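Local coordinates for protein endoglucanase (Humicola insolens, PDB 1DYS) that catalyses the endohydrolysis of beta-1,4-glucosidic linkages in cellulose as a glycoside hydrolase family 6 endoglucanase, at residues Ser217-Ser221 and Asn222-Tyr226; Asn230-Pro233 and Tyr234-Gly237; Tyr246-Asn249 and Ile250-Met254; Ala275-Glu278 and Trp279-Cys283. All blocks are in the same frame, centred on the assembly; numbering follows the deposited sequence. Where two conformers were deposited one is given.

Contact 1. Residues Ser217-Ser221 and Asn222-Tyr226; sequences SSNVS and NYNPY
Asn219 and Asn222 are the first and last residues of a type II beta turn that follows strand 215-218 of the family 6 beta/alpha barrel. Its backbone bond runs from Asn222 N to Asn219 O at 2.9 Å, with an N-H...O angle of 159°. Phi is negative at Val220 and positive at Ser221, as a type II turn requires.

A second set of bonds is made by the Asn219 side chain, which spans the turn to reach the backbone of Asn224. Its OD1 receives Asn224 N at 3.1 Å on a lone pair in the carbonyl plane. On the other branch, ND2 makes a weak bond to Asn224 O, 3.0 Å away, and a further bond to Asp266 O. With OD1 and ND2 both engaged, the terminal rotation of this buried amide is settled. Asn222, probably a substrate ligand, turns its own amide back on the chain: OD1 takes Tyr223 N at 2.8 Å while also accepting from Arg276.

Packing adds to these bonds. The Asn219 and Asn224 amide planes lie only 25° apart, although no bond joins the two amides; Asn224 sends its OD1 to Arg276 and Trp279, and its ND2 to Asn183 and Glu243. These bonds tie the loop carrying Asn222 to the 275-283 loop, to Glu243 of helix 243-255 and to Asn183, while Asn219 holds it to strand 262-266. Asn219 OD1 is also approached closely by carbon, with Asn222 CB at 3.3 Å and Asn224 CB at 3.1 Å.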
loop_
_atom_site.group_PDB
_atom_site.type_symbol
_atom_site.label_atom_id
_atom_site.label_comp_id
_atom_site.label_asym_id
_atom_site.label_seq_id
_atom_site.Cartn_x
_atom_site.Cartn_y
_atom_site.Cartn_z
ATOM N N SER A 217 6.420 10.678 21.050
ATOM C CA SER A 217 7.513 10.091 20.267
ATOM C C SER A 217 7.900 11.119 19.207
ATOM O O SER A 217 7.067 11.953 18.842
ATOM C CB SER A 217 7.119 8.758 19.624
ATOM O OG SER A 217 5.939 8.871 18.806
ATOM N N SER A 218 9.144 11.051 18.727
ATOM C CA SER A 218 9.566 11.984 17.673
ATOM C C SER A 218 10.647 11.343 16.820
ATOM O O SER A 218 11.276 10.353 17.204
ATOM C CB SER A 218 10.037 13.299 18.282
ATOM O OG SER A 218 11.302 13.103 18.901
ATOM N N ASN A 219 10.808 11.931 15.628
ATOM C CA ASN A 219 11.776 11.493 14.636
ATOM C C ASN A 219 11.407 10.142 14.029
ATOM O O ASN A 219 12.308 9.541 13.379
ATOM C CB ASN A 219 13.209 11.423 15.207
ATOM C CG ASN A 219 14.300 11.728 14.180
ATOM O OD1 ASN A 219 14.086 12.683 13.433
ATOM N ND2 ASN A 219 15.373 10.941 14.227
ATOM N N VAL A 220 10.192 9.638 14.252
ATOM C CA VAL A 220 9.839 8.327 13.697
ATOM C C VAL A 220 9.840 8.443 12.180
ATOM O O VAL A 220 9.252 9.299 11.541
ATOM C CB VAL A 220 8.470 7.836 14.202
ATOM C CG1 VAL A 220 8.145 6.528 13.465
ATOM C CG2 VAL A 220 8.527 7.697 15.717
ATOM N N SER A 221 10.614 7.570 11.541
ATOM C CA SER A 221 10.870 7.529 10.127
ATOM C C SER A 221 11.685 8.706 9.623
ATOM O O SER A 221 11.818 8.758 8.405
ATOM C CB SER A 221 9.601 7.442 9.266
ATOM O OG SER A 221 8.727 6.457 9.849
ATOM N N ASN A 222 12.204 9.537 10.509
ATOM C CA ASN A 222 12.972 10.695 10.073
ATOM C C ASN A 222 14.445 10.359 10.342
ATOM O O ASN A 222 14.820 9.217 10.511
ATOM C CB ASN A 222 12.513 12.036 10.636
ATOM C CG ASN A 222 12.631 13.128 9.609
ATOM O OD1 ASN A 222 13.738 13.590 9.341
ATOM N ND2 ASN A 222 11.518 13.558 8.998
ATOM N N TYR A 223 15.261 11.384 10.127
ATOM C CA TYR A 223 16.706 11.230 10.104
ATOM C C TYR A 223 17.440 12.255 10.961
ATOM O O TYR A 223 18.681 12.340 10.837
ATOM C CB TYR A 223 17.125 11.438 8.639
ATOM C CG TYR A 223 16.386 10.632 7.593
ATOM C CD1 TYR A 223 15.192 11.096 7.024
ATOM C CD2 TYR A 223 16.871 9.385 7.202
ATOM C CE1 TYR A 223 14.525 10.322 6.089
ATOM C CE2 TYR A 223 16.208 8.620 6.249
ATOM C CZ TYR A 223 15.036 9.110 5.717
ATOM O OH TYR A 223 14.384 8.394 4.733
ATOM N N ASN A 224 16.712 13.022 11.770
ATOM C CA ASN A 224 17.368 14.039 12.593
ATOM C C ASN A 224 18.251 13.380 13.651
ATOM O O ASN A 224 18.020 12.266 14.090
ATOM C CB ASN A 224 16.321 14.887 13.286
ATOM C CG ASN A 224 15.355 15.640 12.410
ATOM O OD1 ASN A 224 15.692 15.887 11.258
ATOM N ND2 ASN A 224 14.196 16.034 12.943
ATOM N N PRO A 225 19.375 14.028 13.951
ATOM C CA PRO A 225 20.274 13.523 14.973
ATOM C C PRO A 225 19.677 13.800 16.338
ATOM O O PRO A 225 18.949 14.774 16.515
ATOM C CB PRO A 225 21.567 14.354 14.774
ATOM C CG PRO A 225 20.995 15.630 14.230
ATOM C CD PRO A 225 19.701 15.354 13.467
ATOM N N TYR A 226 19.950 12.899 17.271
ATOM C CA TYR A 226 19.522 13.049 18.649
ATOM C C TYR A 226 20.234 14.263 19.253
ATOM O O TYR A 226 19.610 15.216 19.681
ATOM C CB TYR A 226 19.814 11.794 19.474
ATOM C CG TYR A 226 19.473 11.993 20.938
ATOM C CD1 TYR A 226 18.166 12.165 21.352
ATOM C CD2 TYR A 226 20.460 12.005 21.906
ATOM C CE1 TYR A 226 17.817 12.358 22.675
ATOM C CE2 TYR A 226 20.132 12.193 23.239
ATOM C CZ TYR A 226 18.827 12.366 23.624
ATOM O OH TYR A 226 18.487 12.567 24.932
#

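Contact 2. Residues Asn230-Pro233 and Tyr234-Gly237; sequences NPPP and YTSG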
loop_
_atom_site.group_PDB
_atom_site.type_symbol
_atom_site.label_atom_id
_atom_site.label_comp_id
_atom_site.label_asym_id
_atom_site.label_seq_id
_atom_site.Cartn_x
_atom_site.Cartn_y
_atom_site.Cartn_z
ATOM N N ASN A 230 26.761 20.508 15.937
ATOM C CA ASN A 230 26.880 20.947 14.563
ATOM C C ASN A 230 25.677 20.601 13.699
ATOM O O ASN A 230 25.790 19.833 12.737
ATOM C CB ASN A 230 28.127 20.252 13.938
ATOM C CG ASN A 230 29.214 19.847 14.909
ATOM O OD1 ASN A 230 29.967 20.708 15.389
ATOM N ND2 ASN A 230 29.314 18.565 15.261
ATOM N N PRO A 231 24.500 21.123 13.986
ATOM C CA PRO A 231 23.308 20.826 13.201
ATOM C C PRO A 231 23.401 21.483 11.837
ATOM O O PRO A 231 24.009 22.532 11.600
ATOM C CB PRO A 231 22.089 21.406 13.939
ATOM C CG PRO A 231 22.770 22.498 14.738
ATOM C CD PRO A 231 24.179 22.054 15.069
ATOM N N PRO A 232 22.729 20.856 10.892
ATOM C CA PRO A 232 22.653 21.335 9.521
ATOM C C PRO A 232 22.196 22.766 9.471
ATOM O O PRO A 232 21.361 23.228 10.261
ATOM C CB PRO A 232 21.582 20.420 8.856
ATOM C CG PRO A 232 21.796 19.156 9.660
ATOM C CD PRO A 232 21.986 19.602 11.103
ATOM N N PRO A 233 22.688 23.536 8.506
ATOM C CA PRO A 233 22.340 24.916 8.253
ATOM C C PRO A 233 20.873 25.240 8.135
ATOM O O PRO A 233 20.433 26.305 8.547
ATOM C CB PRO A 233 22.962 25.320 6.895
ATOM C CG PRO A 233 23.898 24.193 6.604
ATOM C CD PRO A 233 23.685 23.037 7.554
ATOM N N TYR A 234 20.066 24.316 7.607
ATOM C CA TYR A 234 18.640 24.507 7.448
ATOM C C TYR A 234 17.893 24.562 8.773
ATOM O O TYR A 234 16.719 24.977 8.804
ATOM C CB TYR A 234 18.128 23.464 6.460
ATOM C CG TYR A 234 18.256 22.014 6.843
ATOM C CD1 TYR A 234 17.688 21.546 8.018
ATOM C CD2 TYR A 234 18.904 21.101 6.027
ATOM C CE1 TYR A 234 17.777 20.215 8.344
ATOM C CE2 TYR A 234 19.011 19.762 6.365
ATOM C CZ TYR A 234 18.422 19.332 7.530
ATOM O OH TYR A 234 18.488 18.013 7.931
ATOM N N THR A 235 18.560 24.206 9.866
ATOM C CA THR A 235 18.005 24.308 11.211
ATOM C C THR A 235 18.275 25.698 11.810
ATOM O O THR A 235 17.896 25.981 12.956
ATOM C CB THR A 235 18.558 23.258 12.181
ATOM O OG1 THR A 235 19.929 23.587 12.465
ATOM C CG2 THR A 235 18.519 21.842 11.628
ATOM N N SER A 236 18.886 26.608 11.054
ATOM C CA SER A 236 19.132 27.969 11.524
ATOM C C SER A 236 17.821 28.685 11.826
ATOM O O SER A 236 16.852 28.588 11.067
ATOM C CB SER A 236 19.927 28.769 10.471
ATOM O OG SER A 236 21.252 28.897 10.954
ATOM N N GLY A 237 17.748 29.296 13.009
ATOM C CA GLY A 237 16.533 29.979 13.440
ATOM C C GLY A 237 15.606 29.052 14.220
ATOM O O GLY A 237 14.603 29.517 14.763
#
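Tyr234 folds back over Pro232, in a proline-rich turn that enters a short 3-10 segment on the surface, within the loop between strand 215-218 and helix 243-255. Its CG sits between the backbone N and the carbonyl carbon (chi1 63°), the crowded position, which brings the ring against the proline two residues earlier. Starting at CB, the side chain first meets the preceding backbone, with Pro233 C at 3.7 Å. Pro232 CB then lies over the ring carbons, nearest CE2 and CZ. This is a CH-pi contact: Pro232 CB stands 3.6 Å from the Tyr234 ring centroid and 14° off the ring normal, so it lies over the face. At the tip, Tyr234 OH reaches Pro232 CG at 3.9 Å. Tyr234 also meets the ring of Trp279, their planes inclined at about 40°.

Thr235 closes the turn with two bonds to one oxygen. Its OG1 donates to Pro232 O at 2.7 Å, nearly along the C=O axis, while Thr235 N reaches the same oxygen at 3.0 Å from above the carbonyl plane. Ser236 N then bonds to Pro233 O at 3.0 Å, continuing the i to i+3 pattern. Proline nitrogens have no hydrogen to give, so Pro232 and Pro233 enter this bonding through their carbonyl oxygens alone. The donors come from Thr235 and Ser236, and the apolar proline ring is matched by an aromatic face.

Contact 3. Residues Tyr246-Asn249 and Ile250-Met254; sequences YATN and IANAM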
loop_
_atom_site.group_PDB
_atom_site.type_symbol
_atom_site.label_atom_id
_atom_site.label_comp_id
_atom_site.label_asym_id
_atom_site.label_seq_id
_atom_site.Cartn_x
_atom_site.Cartn_y
_atom_site.Cartn_z
ATOM N N TYR A 246 14.574 19.301 20.782
ATOM C CA TYR A 246 13.125 19.338 20.486
ATOM C C TYR A 246 12.340 18.793 21.676
ATOM O O TYR A 246 11.366 19.435 22.081
ATOM C CB TYR A 246 12.833 18.535 19.217
ATOM C CG TYR A 246 11.357 18.452 18.859
ATOM C CD1 TYR A 246 10.548 19.566 18.792
ATOM C CD2 TYR A 246 10.787 17.226 18.545
ATOM C CE1 TYR A 246 9.198 19.492 18.470
ATOM C CE2 TYR A 246 9.449 17.120 18.218
ATOM C CZ TYR A 246 8.664 18.260 18.164
ATOM O OH TYR A 246 7.323 18.171 17.879
ATOM N N ALA A 247 12.793 17.662 22.234
ATOM C CA ALA A 247 12.158 17.021 23.380
ATOM C C ALA A 247 12.074 17.956 24.579
ATOM O O ALA A 247 11.028 18.086 25.221
ATOM C CB ALA A 247 12.843 15.711 23.753
ATOM N N THR A 248 13.182 18.640 24.902
ATOM C CA THR A 248 13.148 19.611 26.011
ATOM C C THR A 248 12.195 20.766 25.765
ATOM O O THR A 248 11.477 21.191 26.681
ATOM C CB THR A 248 14.582 20.136 26.285
ATOM O OG1 THR A 248 15.345 19.027 26.755
ATOM C CG2 THR A 248 14.571 21.266 27.317
ATOM N N ASN A 249 12.064 21.273 24.543
ATOM C CA ASN A 249 11.236 22.408 24.199
ATOM C C ASN A 249 9.762 22.026 24.313
ATOM O O ASN A 249 8.980 22.783 24.869
ATOM C CB ASN A 249 11.566 22.914 22.807
ATOM C CG ASN A 249 12.910 23.632 22.757
ATOM O OD1 ASN A 249 13.426 24.108 23.783
ATOM N ND2 ASN A 249 13.467 23.694 21.558
ATOM N N ILE A 250 9.436 20.841 23.765
ATOM C CA ILE A 250 8.062 20.376 23.902
ATOM C C ILE A 250 7.798 20.093 25.378
ATOM O O ILE A 250 6.775 20.540 25.907
ATOM C CB ILE A 250 7.721 19.136 23.044
ATOM C CG1 ILE A 250 7.703 19.479 21.560
ATOM C CG2 ILE A 250 6.370 18.563 23.503
ATOM C CD1 ILE A 250 6.561 20.331 21.049
ATOM N N ALA A 251 8.724 19.406 26.065
ATOM C CA ALA A 251 8.498 19.071 27.480
ATOM C C ALA A 251 8.291 20.318 28.335
ATOM O O ALA A 251 7.418 20.315 29.198
ATOM C CB ALA A 251 9.672 18.239 27.981
ATOM N N ASN A 252 8.985 21.403 28.013
ATOM C CA ASN A 252 8.806 22.674 28.736
ATOM C C ASN A 252 7.449 23.315 28.489
ATOM O O ASN A 252 6.777 23.802 29.421
ATOM C CB ASN A 252 9.978 23.596 28.355
ATOM C CG ASN A 252 11.301 23.167 28.961
ATOM O OD1 ASN A 252 11.402 22.211 29.742
ATOM N ND2 ASN A 252 12.414 23.816 28.630
ATOM N N ALA A 253 6.935 23.272 27.254
ATOM C CA ALA A 253 5.635 23.774 26.882
ATOM C C ALA A 253 4.552 22.942 27.568
ATOM O O ALA A 253 3.582 23.514 28.064
ATOM C CB ALA A 253 5.387 23.763 25.383
ATOM N N MET A 254 4.698 21.621 27.592
ATOM C CA MET A 254 3.736 20.754 28.247
ATOM C C MET A 254 3.650 20.961 29.748
ATOM O O MET A 254 2.592 20.899 30.363
ATOM C CB MET A 254 4.099 19.281 27.977
ATOM C CG MET A 254 4.047 18.971 26.485
ATOM S SD MET A 254 2.374 18.922 25.770
ATOM C CE MET A 254 2.865 18.639 24.055
HETATM O O HOH W 1 12.800 25.120 26.254
#
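Helix 243-255 flanks the parallel sheet of the barrel, and Tyr246 and Ile250 meet on it one turn apart. Four successive i to i+4 backbone bonds define the helix here, the last of them from Ala253 N to Asn249 O. The first, from Ile250 N to Tyr246 O, is the straightest, at 2.9 Å with an N-H...O angle of 170°.

On the buried side, the Tyr246 CA-CB torsion (chi1 177°) swings the ring away from the backbone N and lays it alongside the Ile250 chain, both pointing the same way. Tyr246 CE1 touches Ile250 CG1 at 3.4 Å, and Ile250 CD1 follows at 3.8 Å from the same CE1. The phenolic OH is bonded to Val181 O, and Leu193 of helix 190-207 and Phe263 of strand 262-266 pack on Ile250. Replacing Tyr246 by alanine is likely to leave the CG1-CD1 arm of Ile250 without its aromatic neighbour and Val181 O without this donor.

Polar side chains line another flank. Thr248 CG2 rests against Asn252 ND2 at 3.6 Å, a van der Waals contact, and Thr248 OG1 is hydrogen-bonded to Asn300 and Asn302. A water bridges the next pair: it donates to Asn249 OD1 at 2.7 Å and accepts from Asn252 ND2 at 2.7 Å. Asn249 ND2 is bonded to Ser240. Apolar contact thus governs the Tyr246-Ile250 side, whereas along Asn249 and Asn252 a water links amides that do not bond each other directly.

Contact 4. Residues Ala275-Glu278 and Trp279-Cys283; sequences ARSE and WGQWC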
loop_
_atom_site.group_PDB
_atom_site.type_symbol
_atom_site.label_atom_id
_atom_site.label_comp_id
_atom_site.label_asym_id
_atom_site.label_seq_id
_atom_site.Cartn_x
_atom_site.Cartn_y
_atom_site.Cartn_z
ATOM N N ALA A 275 23.150 15.212 3.526
ATOM C CA ALA A 275 22.143 14.319 2.938
ATOM C C ALA A 275 20.910 15.080 2.510
ATOM O O ALA A 275 20.208 14.626 1.598
ATOM C CB ALA A 275 21.799 13.189 3.894
ATOM N N ARG A 276 20.565 16.167 3.190
ATOM C CA ARG A 276 19.358 16.893 2.800
ATOM C C ARG A 276 19.678 18.369 2.591
ATOM O O ARG A 276 20.459 18.882 3.367
ATOM C CB ARG A 276 18.383 16.816 3.987
ATOM C CG ARG A 276 17.762 15.433 4.139
ATOM C CD ARG A 276 16.585 15.527 5.087
ATOM N NE ARG A 276 17.022 15.491 6.475
ATOM C CZ ARG A 276 16.160 15.243 7.471
ATOM N NH1 ARG A 276 14.877 15.050 7.207
ATOM N NH2 ARG A 276 16.633 15.236 8.710
ATOM N N SER A 277 19.067 19.032 1.608
ATOM C CA SER A 277 19.254 20.467 1.448
ATOM C C SER A 277 18.089 21.224 2.045
ATOM O O SER A 277 18.110 22.435 2.296
ATOM C CB SER A 277 19.414 20.795 -0.052
ATOM O OG SER A 277 18.372 20.170 -0.783
ATOM N N GLU A 278 16.995 20.498 2.311
ATOM C CA GLU A 278 15.785 21.047 2.899
ATOM C C GLU A 278 15.381 20.125 4.049
ATOM O O GLU A 278 15.431 18.900 3.874
ATOM C CB GLU A 278 14.664 21.139 1.876
ATOM C CG GLU A 278 15.000 21.708 0.513
ATOM C CD GLU A 278 14.368 23.051 0.221
ATOM O OE1 GLU A 278 13.193 23.242 0.600
ATOM O OE2 GLU A 278 15.035 23.920 -0.390
ATOM N N TRP A 279 14.948 20.679 5.181
ATOM C CA TRP A 279 14.628 19.825 6.323
ATOM C C TRP A 279 13.430 18.921 6.084
ATOM O O TRP A 279 13.345 17.827 6.630
ATOM C CB TRP A 279 14.338 20.690 7.543
ATOM C CG TRP A 279 14.602 20.052 8.877
ATOM C CD1 TRP A 279 14.835 18.744 9.189
ATOM C CD2 TRP A 279 14.698 20.791 10.099
ATOM N NE1 TRP A 279 15.063 18.626 10.536
ATOM C CE2 TRP A 279 14.986 19.863 11.116
ATOM C CE3 TRP A 279 14.563 22.149 10.427
ATOM C CZ2 TRP A 279 15.107 20.269 12.447
ATOM C CZ3 TRP A 279 14.684 22.555 11.736
ATOM C CH2 TRP A 279 14.962 21.605 12.732
ATOM N N GLY A 280 12.533 19.315 5.193
ATOM C CA GLY A 280 11.321 18.532 4.938
ATOM C C GLY A 280 11.551 17.338 4.035
ATOM O O GLY A 280 10.596 16.571 3.849
ATOM N N GLN A 281 12.733 17.128 3.488
ATOM C CA GLN A 281 13.019 15.930 2.685
ATOM C C GLN A 281 12.860 14.687 3.556
ATOM O O GLN A 281 13.305 14.666 4.707
ATOM C CB GLN A 281 14.404 15.968 2.049
ATOM C CG GLN A 281 14.541 16.936 0.874
ATOM C CD GLN A 281 16.015 17.015 0.498
ATOM O OE1 GLN A 281 16.755 17.805 1.084
ATOM N NE2 GLN A 281 16.453 16.185 -0.438
ATOM N N TRP A 282 12.146 13.670 3.057
ATOM C CA TRP A 282 11.849 12.492 3.872
ATOM C C TRP A 282 12.008 11.127 3.228
ATOM O O TRP A 282 11.926 10.126 3.968
ATOM C CB TRP A 282 10.347 12.574 4.295
ATOM C CG TRP A 282 9.480 12.673 3.071
ATOM C CD1 TRP A 282 9.152 13.815 2.379
ATOM C CD2 TRP A 282 8.862 11.591 2.354
ATOM N NE1 TRP A 282 8.398 13.499 1.276
ATOM C CE2 TRP A 282 8.194 12.138 1.250
ATOM C CE3 TRP A 282 8.784 10.213 2.574
ATOM C CZ2 TRP A 282 7.474 11.363 0.336
ATOM C CZ3 TRP A 282 8.092 9.443 1.659
ATOM C CH2 TRP A 282 7.434 10.008 0.552
ATOM N N CYS A 283 12.045 11.043 1.913
ATOM C CA CYS A 283 12.012 9.748 1.243
ATOM C C CYS A 283 13.388 9.176 0.996
ATOM O O CYS A 283 14.177 9.768 0.264
ATOM C CB CYS A 283 11.259 9.851 -0.111
ATOM S SG CYS A 283 11.070 8.209 -0.857
#
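Trp279 and Arg276 meet nearly at right angles, guanidinium and indole planes 87° apart. Trp279 CD1 lies over a guanidinium face, and Arg276 NH2 comes to the indole edge, 4.0 Å from that CD1. No hydrogen bond joins the two groups; both reach Asn224 instead. Gly280 then carries the chain round a type I turn, closed by Gln281 N to Glu278 O at 3.3 Å.

Gln281 contributes most of the polar contact. Its chain, extended beyond CG, slides past that of Arg276 in the opposite direction and delivers OE1 to two successive backbone donors. Ser277 N binds OE1 at 2.7 Å in the amide carbonyl plane, and Glu278 N binds it at 3.0 Å with an N-H...O angle of 160°, against 134° for Ser277 N. Ser277 OG adds a weak bond. Gln281 O, at the other end of the residue, takes Arg276 NH1 at 3.0 Å, in the guanidinium plane. A leucine in place of Arg276 would probably leave Gln281 O, and the Asn222 and Asn224 oxygens that Arg276 also bonds, without these donors. Next come Trp282, a probable substrate ligand, and Cys283, disulfide-bonded to Cys319.

The whole loop connects strands 270-271 and 288-289 of the small antiparallel sheet, and through Arg276 and Trp279 it is tied to the loop between strand 215-218 and helix 243-255.

Contacts 1, 2 and 3 follow in series along one connection of the barrel: strand 215-218 ends in contact 1, the loop continues through contact 2, and helix 243-255 carries contact 3. Contact 4 comes later, between strands 270-271 and 288-289. It nevertheless lies with its centre about 12 Å from those of contacts 1 and 2 and touches both, through polar bonds to the first and ring packing on the second. Contact 3 is distant from contact 4, about 23 Å between centres, but touches contact 1 where Ser218 meets Tyr246. Two separate loops are thus joined beside probable substrate-binding residues, while the helix backs the sheet.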